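Local coordinates for protein anthranilate synthase component I (Streptococcus pneumoniae serotype 4, PDB 5KCK) that is a member of the anthranilate synthase family, a chain of mixed helices and strands built around large antiparallel sheets and assembled here as two copies, at residues A[51-54]-A[59-62]; A[72-77]-A[121-126]; A[98-103]-A[109-114]. All blocks are in the same frame, centred on the assembly; numbering follows the deposited sequence.

Interaction 1: residues A[51-54]-A[59-62]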
loop_
_atom_site.group_PDB
_atom_site.type_symbol
_atom_site.label_atom_id
_atom_site.label_comp_id
_atom_site.label_asym_id
_atom_site.label_seq_id
_atom_site.Cartn_x
_atom_site.Cartn_y
_atom_site.Cartn_z
ATOM N N GLU A 51 -21.250 2.568 26.849
ATOM C CA GLU A 51 -20.089 3.337 27.270
ATOM C C GLU A 51 -19.666 2.829 28.640
ATOM O O GLU A 51 -20.486 2.765 29.562
ATOM C CB GLU A 51 -20.418 4.829 27.346
ATOM C CG GLU A 51 -19.296 5.684 27.879
ATOM C CD GLU A 51 -19.731 7.117 28.147
ATOM O OE1 GLU A 51 -20.545 7.339 29.070
ATOM O OE2 GLU A 51 -19.256 8.021 27.429
ATOM N N ILE A 52 -18.400 2.461 28.776
ATOM C CA ILE A 52 -17.864 2.002 30.052
ATOM C C ILE A 52 -16.731 2.931 30.441
ATOM O O ILE A 52 -15.782 3.123 29.672
ATOM C CB ILE A 52 -17.392 0.545 29.990
ATOM C CG1 ILE A 52 -18.567 -0.342 29.586
ATOM C CG2 ILE A 52 -16.809 0.126 31.340
ATOM C CD1 ILE A 52 -18.239 -1.785 29.500
ATOM N N LYS A 53 -16.832 3.512 31.628
ATOM C CA LYS A 53 -15.944 4.593 32.014
ATOM C C LYS A 53 -15.636 4.485 33.500
ATOM O O LYS A 53 -16.498 4.096 34.294
ATOM C CB LYS A 53 -16.587 5.948 31.650
ATOM C CG LYS A 53 -16.359 7.071 32.624
ATOM C CD LYS A 53 -17.458 8.120 32.524
ATOM C CE LYS A 53 -17.422 8.870 31.206
ATOM N NZ LYS A 53 -18.462 9.951 31.174
ATOM N N PHE A 54 -14.393 4.804 33.860
ATOM C CA PHE A 54 -13.941 4.878 35.247
ATOM C C PHE A 54 -13.400 6.280 35.489
ATOM O O PHE A 54 -12.416 6.690 34.859
ATOM C CB PHE A 54 -12.859 3.831 35.534
ATOM C CG PHE A 54 -12.568 3.630 37.002
ATOM C CD1 PHE A 54 -13.514 3.070 37.841
ATOM C CD2 PHE A 54 -11.336 3.969 37.531
ATOM C CE1 PHE A 54 -13.246 2.872 39.188
ATOM C CE2 PHE A 54 -11.062 3.775 38.876
ATOM C CZ PHE A 54 -12.019 3.222 39.705
ATOM N N LEU A 59 -17.134 3.466 38.779
ATOM C CA LEU A 59 -17.321 2.751 37.520
ATOM C C LEU A 59 -18.734 2.984 36.993
ATOM O O LEU A 59 -19.713 2.782 37.721
ATOM C CB LEU A 59 -17.064 1.255 37.713
ATOM C CG LEU A 59 -17.232 0.330 36.503
ATOM C CD1 LEU A 59 -16.273 0.686 35.348
ATOM C CD2 LEU A 59 -17.044 -1.123 36.937
ATOM N N TYR A 60 -18.841 3.390 35.726
ATOM C CA TYR A 60 -20.125 3.688 35.102
ATOM C C TYR A 60 -20.330 2.846 33.854
ATOM O O TYR A 60 -19.391 2.615 33.086
ATOM C CB TYR A 60 -20.238 5.157 34.701
ATOM C CG TYR A 60 -20.103 6.135 35.833
ATOM C CD1 TYR A 60 -18.856 6.635 36.190
ATOM C CD2 TYR A 60 -21.222 6.577 36.538
ATOM C CE1 TYR A 60 -18.715 7.543 37.219
ATOM C CE2 TYR A 60 -21.094 7.495 37.574
ATOM C CZ TYR A 60 -19.836 7.971 37.905
ATOM O OH TYR A 60 -19.680 8.865 38.927
ATOM N N GLN A 61 -21.571 2.402 33.652
ATOM C CA GLN A 61 -22.006 1.810 32.391
ATOM C C GLN A 61 -23.258 2.545 31.945
ATOM O O GLN A 61 -24.287 2.480 32.625
ATOM C CB GLN A 61 -22.288 0.310 32.528
ATOM C CG GLN A 61 -22.679 -0.349 31.212
ATOM C CD GLN A 61 -23.079 -1.807 31.370
ATOM O OE1 GLN A 61 -23.593 -2.207 32.415
ATOM N NE2 GLN A 61 -22.838 -2.609 30.335
ATOM N N ASN A 62 -23.168 3.233 30.802
ATOM C CA ASN A 62 -24.235 4.110 30.317
ATOM C C ASN A 62 -24.790 4.975 31.443
ATOM O O ASN A 62 -26.010 5.094 31.603
ATOM C CB ASN A 62 -25.364 3.296 29.680
ATOM C CG ASN A 62 -25.019 2.808 28.288
ATOM O OD1 ASN A 62 -23.854 2.834 27.875
ATOM N ND2 ASN A 62 -26.031 2.349 27.555
#

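Interaction 2: residues A[72-77]-A[121-126]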
loop_
_atom_site.group_PDB
_atom_site.type_symbol
_atom_site.label_atom_id
_atom_site.label_comp_id
_atom_site.label_asym_id
_atom_site.label_seq_id
_atom_site.Cartn_x
_atom_site.Cartn_y
_atom_site.Cartn_z
ATOM N N ASP A 72 -12.122 -6.119 35.544
ATOM C CA ASP A 72 -12.918 -7.344 35.581
ATOM C C ASP A 72 -14.291 -7.121 34.962
ATOM O O ASP A 72 -14.780 -7.966 34.204
ATOM C CB ASP A 72 -13.066 -7.856 37.018
ATOM C CG ASP A 72 -11.748 -8.320 37.613
ATOM O OD1 ASP A 72 -10.749 -8.424 36.864
ATOM O OD2 ASP A 72 -11.720 -8.593 38.832
ATOM N N PHE A 73 -14.925 -5.983 35.261
ATOM C CA PHE A 73 -16.235 -5.716 34.681
ATOM C C PHE A 73 -16.140 -5.528 33.173
ATOM O O PHE A 73 -16.958 -6.070 32.420
ATOM C CB PHE A 73 -16.873 -4.484 35.330
ATOM C CG PHE A 73 -18.291 -4.233 34.879
ATOM C CD1 PHE A 73 -19.326 -5.056 35.305
ATOM C CD2 PHE A 73 -18.585 -3.182 34.018
ATOM C CE1 PHE A 73 -20.638 -4.832 34.888
ATOM C CE2 PHE A 73 -19.890 -2.946 33.600
ATOM C CZ PHE A 73 -20.919 -3.771 34.033
ATOM N N LEU A 74 -15.150 -4.763 32.714
ATOM C CA LEU A 74 -15.014 -4.542 31.281
ATOM C C LEU A 74 -14.888 -5.863 30.533
ATOM O O LEU A 74 -15.544 -6.071 29.506
ATOM C CB LEU A 74 -13.811 -3.650 30.998
ATOM C CG LEU A 74 -13.471 -3.474 29.521
ATOM C CD1 LEU A 74 -14.448 -2.511 28.870
ATOM C CD2 LEU A 74 -12.016 -3.024 29.344
ATOM N N TYR A 75 -14.065 -6.780 31.046
ATOM C CA TYR A 75 -13.890 -8.051 30.358
ATOM C C TYR A 75 -15.177 -8.856 30.367
ATOM O O TYR A 75 -15.572 -9.423 29.343
ATOM C CB TYR A 75 -12.766 -8.858 30.998
ATOM C CG TYR A 75 -12.386 -10.056 30.163
ATOM C CD1 TYR A 75 -11.510 -9.918 29.096
ATOM C CD2 TYR A 75 -12.915 -11.320 30.427
ATOM C CE1 TYR A 75 -11.158 -11.011 28.318
ATOM C CE2 TYR A 75 -12.574 -12.422 29.654
ATOM C CZ TYR A 75 -11.690 -12.256 28.596
ATOM O OH TYR A 75 -11.327 -13.321 27.812
ATOM N N GLU A 76 -15.837 -8.919 31.522
ATOM C CA GLU A 76 -17.086 -9.657 31.636
ATOM C C GLU A 76 -18.135 -9.150 30.648
ATOM O O GLU A 76 -18.824 -9.949 30.004
ATOM C CB GLU A 76 -17.587 -9.565 33.073
ATOM C CG GLU A 76 -18.926 -10.195 33.324
ATOM C CD GLU A 76 -19.347 -10.030 34.765
ATOM O OE1 GLU A 76 -20.413 -9.417 35.000
ATOM O OE2 GLU A 76 -18.591 -10.492 35.654
ATOM N N VAL A 77 -18.251 -7.829 30.490
ATOM C CA VAL A 77 -19.248 -7.285 29.569
ATOM C C VAL A 77 -18.842 -7.535 28.118
ATOM O O VAL A 77 -19.691 -7.806 27.260
ATOM C CB VAL A 77 -19.462 -5.784 29.845
ATOM C CG1 VAL A 77 -20.141 -5.108 28.650
ATOM C CG2 VAL A 77 -20.290 -5.599 31.106
HETATM N N MSE A 121 -10.352 5.636 32.602
HETATM C CA MSE A 121 -10.631 4.615 31.606
HETATM C C MSE A 121 -11.899 5.010 30.874
HETATM O O MSE A 121 -12.854 5.484 31.495
HETATM C CB MSE A 121 -10.793 3.237 32.256
HETATM C CG MSE A 121 -11.091 2.132 31.282
HETATM SE SE MSE A 121 -11.431 0.421 32.162
HETATM C CE MSE A 121 -13.311 0.691 32.610
ATOM N N HIS A 122 -11.910 4.814 29.560
ATOM C CA HIS A 122 -13.073 5.142 28.746
ATOM C C HIS A 122 -13.096 4.217 27.537
ATOM O O HIS A 122 -12.185 4.254 26.702
ATOM C CB HIS A 122 -13.035 6.606 28.311
ATOM C CG HIS A 122 -14.384 7.193 28.036
ATOM N ND1 HIS A 122 -14.604 8.554 27.978
ATOM C CD2 HIS A 122 -15.583 6.608 27.801
ATOM C CE1 HIS A 122 -15.882 8.779 27.726
ATOM N NE2 HIS A 122 -16.497 7.615 27.611
ATOM N N PHE A 123 -14.130 3.386 27.447
ATOM C CA PHE A 123 -14.330 2.515 26.300
ATOM C C PHE A 123 -15.740 2.685 25.765
ATOM O O PHE A 123 -16.692 2.863 26.534
ATOM C CB PHE A 123 -14.104 1.030 26.660
ATOM C CG PHE A 123 -12.660 0.653 26.801
ATOM C CD1 PHE A 123 -11.907 0.317 25.685
ATOM C CD2 PHE A 123 -12.053 0.630 28.053
ATOM C CE1 PHE A 123 -10.570 -0.035 25.811
ATOM C CE2 PHE A 123 -10.717 0.280 28.190
ATOM C CZ PHE A 123 -9.972 -0.051 27.068
ATOM N N PHE A 124 -15.870 2.617 24.449
ATOM C CA PHE A 124 -17.160 2.391 23.820
ATOM C C PHE A 124 -17.231 0.939 23.346
ATOM O O PHE A 124 -16.230 0.360 22.911
ATOM C CB PHE A 124 -17.380 3.341 22.637
ATOM C CG PHE A 124 -17.592 4.784 23.015
ATOM C CD1 PHE A 124 -18.713 5.177 23.732
ATOM C CD2 PHE A 124 -16.704 5.758 22.591
ATOM C CE1 PHE A 124 -18.924 6.516 24.058
ATOM C CE2 PHE A 124 -16.913 7.095 22.902
ATOM C CZ PHE A 124 -18.020 7.473 23.643
ATOM N N VAL A 125 -18.426 0.357 23.414
ATOM C CA VAL A 125 -18.637 -1.057 23.104
ATOM C C VAL A 125 -19.504 -1.157 21.855
ATOM O O VAL A 125 -20.645 -0.685 21.851
ATOM C CB VAL A 125 -19.276 -1.796 24.288
ATOM C CG1 VAL A 125 -19.386 -3.273 23.985
ATOM C CG2 VAL A 125 -18.469 -1.546 25.557
ATOM N N TYR A 126 -18.975 -1.791 20.807
ATOM C CA TYR A 126 -19.552 -1.726 19.467
ATOM C C TYR A 126 -19.933 -3.099 18.923
ATOM O O TYR A 126 -19.168 -4.067 19.036
ATOM C CB TYR A 126 -18.578 -1.103 18.457
ATOM C CG TYR A 126 -18.153 0.312 18.745
ATOM C CD1 TYR A 126 -18.875 1.395 18.253
ATOM C CD2 TYR A 126 -17.010 0.566 19.486
ATOM C CE1 TYR A 126 -18.465 2.701 18.504
ATOM C CE2 TYR A 126 -16.599 1.852 19.746
ATOM C CZ TYR A 126 -17.325 2.920 19.256
ATOM O OH TYR A 126 -16.898 4.204 19.523
#

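Interaction 3: residues A[98-103]-A[109-114]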
loop_
_atom_site.group_PDB
_atom_site.type_symbol
_atom_site.label_atom_id
_atom_site.label_comp_id
_atom_site.label_asym_id
_atom_site.label_seq_id
_atom_site.Cartn_x
_atom_site.Cartn_y
_atom_site.Cartn_z
ATOM N N GLY A 98 -5.922 4.828 31.177
ATOM C CA GLY A 98 -4.978 5.854 31.566
ATOM C C GLY A 98 -3.836 5.295 32.394
ATOM O O GLY A 98 -3.947 4.256 33.040
ATOM N N TYR A 99 -2.711 6.009 32.357
ATOM C CA TYR A 99 -1.549 5.632 33.153
ATOM C C TYR A 99 -1.928 5.397 34.605
ATOM O O TYR A 99 -1.463 4.439 35.234
ATOM C CB TYR A 99 -0.495 6.731 33.035
ATOM C CG TYR A 99 0.694 6.624 33.964
ATOM C CD1 TYR A 99 0.669 7.209 35.235
ATOM C CD2 TYR A 99 1.857 5.993 33.556
ATOM C CE1 TYR A 99 1.768 7.137 36.086
ATOM C CE2 TYR A 99 2.962 5.925 34.389
ATOM C CZ TYR A 99 2.912 6.492 35.652
ATOM O OH TYR A 99 4.006 6.412 36.473
ATOM N N ASP A 100 -2.812 6.241 35.139
ATOM C CA ASP A 100 -3.127 6.232 36.560
ATOM C C ASP A 100 -4.000 5.060 36.981
ATOM O O ASP A 100 -4.186 4.853 38.185
ATOM C CB ASP A 100 -3.775 7.560 36.920
ATOM C CG ASP A 100 -2.892 8.736 36.541
ATOM O OD1 ASP A 100 -2.016 9.089 37.350
ATOM O OD2 ASP A 100 -3.042 9.272 35.418
HETATM N N MSE A 101 -4.514 4.279 36.041
HETATM C CA MSE A 101 -5.240 3.073 36.397
HETATM C C MSE A 101 -4.388 2.127 37.251
HETATM O O MSE A 101 -4.910 1.441 38.125
HETATM C CB MSE A 101 -5.725 2.368 35.137
HETATM C CG MSE A 101 -6.921 3.060 34.509
HETATM SE SE MSE A 101 -8.558 2.840 35.568
HETATM C CE MSE A 101 -8.616 0.884 35.554
ATOM N N ILE A 102 -3.073 2.108 37.014
ATOM C CA ILE A 102 -2.202 1.214 37.770
ATOM C C ILE A 102 -2.225 1.539 39.263
ATOM O O ILE A 102 -1.888 0.681 40.086
ATOM C CB ILE A 102 -0.759 1.251 37.205
ATOM C CG1 ILE A 102 0.060 0.062 37.725
ATOM C CG2 ILE A 102 -0.056 2.547 37.587
ATOM C CD1 ILE A 102 -0.545 -1.293 37.400
ATOM N N SER A 103 -2.647 2.752 39.637
ATOM C CA SER A 103 -2.772 3.094 41.052
ATOM C C SER A 103 -3.808 2.233 41.763
ATOM O O SER A 103 -3.767 2.131 42.994
ATOM C CB SER A 103 -3.127 4.574 41.220
ATOM O OG SER A 103 -4.440 4.839 40.754
ATOM N N GLY A 109 1.571 6.358 45.415
ATOM C CA GLY A 109 1.558 7.620 46.129
ATOM C C GLY A 109 0.463 8.548 45.642
ATOM O O GLY A 109 -0.366 8.208 44.790
ATOM N N GLN A 110 0.469 9.765 46.191
ATOM C CA GLN A 110 -0.586 10.718 45.873
ATOM C C GLN A 110 -0.466 11.183 44.428
ATOM O O GLN A 110 0.616 11.557 43.966
ATOM C CB GLN A 110 -0.550 11.916 46.818
ATOM C CG GLN A 110 -1.642 12.932 46.503
ATOM C CD GLN A 110 -1.900 13.892 47.639
ATOM O OE1 GLN A 110 -1.236 13.843 48.675
ATOM N NE2 GLN A 110 -2.874 14.776 47.451
ATOM N N ILE A 111 -1.580 11.149 43.715
ATOM C CA ILE A 111 -1.599 11.527 42.302
ATOM C C ILE A 111 -1.731 13.045 42.201
ATOM O O ILE A 111 -2.599 13.628 42.868
ATOM C CB ILE A 111 -2.740 10.819 41.587
ATOM C CG1 ILE A 111 -2.537 9.305 41.688
ATOM C CG2 ILE A 111 -2.845 11.262 40.136
ATOM C CD1 ILE A 111 -3.596 8.513 41.022
ATOM N N PRO A 112 -0.889 13.714 41.408
ATOM C CA PRO A 112 -0.947 15.182 41.338
ATOM C C PRO A 112 -2.225 15.703 40.700
ATOM O O PRO A 112 -3.066 14.941 40.207
ATOM C CB PRO A 112 0.274 15.542 40.482
ATOM C CG PRO A 112 1.159 14.341 40.519
ATOM C CD PRO A 112 0.235 13.168 40.630
ATOM N N GLU A 113 -2.359 17.023 40.718
ATOM C CA GLU A 113 -3.524 17.697 40.165
ATOM C C GLU A 113 -3.716 17.344 38.693
ATOM O O GLU A 113 -2.755 17.259 37.925
ATOM C CB GLU A 113 -3.350 19.213 40.345
ATOM C CG GLU A 113 -4.400 20.078 39.684
ATOM C CD GLU A 113 -3.959 21.530 39.587
ATOM O OE1 GLU A 113 -2.872 21.849 40.116
ATOM O OE2 GLU A 113 -4.685 22.343 38.976
ATOM N N ASP A 114 -4.972 17.132 38.309
ATOM C CA ASP A 114 -5.345 16.854 36.928
ATOM C C ASP A 114 -5.711 18.170 36.245
ATOM O O ASP A 114 -6.736 18.776 36.565
ATOM C CB ASP A 114 -6.514 15.873 36.882
ATOM C CG ASP A 114 -6.839 15.408 35.478
ATOM O OD1 ASP A 114 -6.292 15.968 34.501
ATOM O OD2 ASP A 114 -7.653 14.471 35.353
#

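Interaction 1: residues A[51-54]-A[59-62]
Leu59 and Phe54 face each other as a non-hydrogen-bonded antiparallel pair, and the leucine shows how a strand side chain divides its contacts. Its CB lies 4.0 Å from Phe54 CD1, in the plane of the ring and at its edge. CG stands anti to the backbone N (chi1 179°), and chi2 of 61° sends the two methyls to different neighbours. Leu59 CD1 comes within 3.6 Å of Lys53 O and runs alongside Ile52, whose CG2 is 4.1 Å away; CD2 turns toward Phe73 of helix 70-78. The pairing belongs to a beta hairpin formed by strands 50-55 and 58-61 near one margin of the large antiparallel sheet. Lys53 and Tyr60 form a hydrogen-bonded pair: Tyr60 N gives Lys53 O a bond of 2.8 Å, while the return bond from Lys53 N to Tyr60 O is 3.1 Å. On that face the aliphatic Lys53 CD passes Tyr60 CD1 at 4.2 Å. The pairing changes character at Asn62, where the strand has ended. Its N still donates to Glu51 O, but Glu51 N is met by the side-chain OD1 of Asn62 at 2.8 Å, nearly along the C=O axis. The carboxylate of Glu51 is bonded through OE2 to His122.

Interaction 2: residues A[72-77]-A[121-126]
Leu74, on helix 70-78, and Phe123, on strand 121-126, bring their backbones closest, with 8.7 Å between Leu74 CA and Phe123 CA, a separation that side chains alone must bridge. The bridging falls to the two leucine methyls. Leu74 CD2 reaches Phe123 CE2 at 3.7 Å, and CD1 of the same leucine sits 4.0 Å from Phe123 CD2, so both methyls lie along the CD2-CE2 side of the ring, on the same side of its plane. Leu74 CD2 makes an off-centre CH-pi contact, 4.2 Å from the Phe123 ring centroid and 29° from the ring normal. The two side chains cross at about a right angle. On the leucine, CG is anti to the backbone N (chi1 173°), which extends the fork from the helix toward the strand. The selenium of selenomethionine Met121 comes to the same methyl from another direction, with Leu74 CD2 and Met121 SE 4.5 Å apart. All three residues are buried and no hydrogen bond crosses, so the contact is purely apolar. Within the helix, Val77 CG2 rests 3.5 Å above the plane of the Phe73 ring, one turn back. Strand alternation puts Met121, Phe123 and Val125 on the helix side, whereas His122 and Phe124 meet Phe247 on the other face and the Tyr126 hydroxyl is hydrogen-bonded to the backbone O of His25 of the second subunit. Helix 70-78 thus packs over a sheet in which strand 121-126 runs between strands 50-55 and 92-97, with Phe73 and Val77 reaching Gln61 of strand 58-61 and Phe123 reaching Ala93 and Val97.

Interaction 3: residues A[98-103]-A[109-114]
Ile111 carries the whole contact from its side, meeting Asp100 and Ser103 through two different carbons. These meetings are van der Waals contacts between an aliphatic chain and polar groups. Ile111 CG2 lies 3.6 Å from Asp100 OD1, the two side chains passing at a slant. The longer branch goes to the serine, placing Ile111 CD1 3.8 Å from Ser103 OG and 4.0 Å from Ser103 CB. Because CG1 of the isoleucine stands beside its own backbone N (chi1 -61°) and the chain then extends, one residue can touch both partners. No hydrogen bond crosses between 98-103 and 109-114.

The hydrogen bonds that shape the surface under Ile111 lie within 98-103. Ser103 OG donates to Asp100 O over 2.6 Å, with a C=O...donor angle of 170°. Ser103 N gives the same carbonyl oxygen a second bond of 3.0 Å, so two donors from one residue grip Asp100 O, the OG bond setting the rotation of the serine hydroxyl. Met101 N to Gly98 O, at 3.1 Å, has the same i to i+3 spacing and opens the 3-10 segment.

Polar bonds to neighbouring parts of the chain hold the two segments in place. Asp100 OD1 accepts from Tyr380 OH and OD2 from Gly388 N, which hold the buried carboxylate in position; OD1 also lies in the plane of the Tyr99 ring, at its edge. Arg387 makes a cation-pi contact with that ring. Further along, Asp114 OD1 receives Ile116 N and Gly117 N, the first of these bonds defining an Asx turn. The arrangement is that of a long, largely irregular connection between adjacent antiparallel strands, 92-97 and 121-126, opening with a 3-10 turn and folding back on itself beside helix 372-382.

Overall arrangement
Read from the N terminus, the three contacts illustrate how short and long closures combine in one fold. Interaction 1 comes first and closes a tight hairpin, complete before the chain enters helix 70-78. Interaction 2 then closes a much longer loop, returning the chain to the hairpin as strand 121-126 pairs with strand 50-55. Interaction 3 is nested inside that loop, within the connection from strand 92-97, and none of the closures cross. Met101, at the 3-10 turn, packs on Phe54 and Met121 and so touches both other contacts. Together they tie the hairpin, helix 70-78, strand 121-126 and the loop that precedes it together at one end of the large sheet.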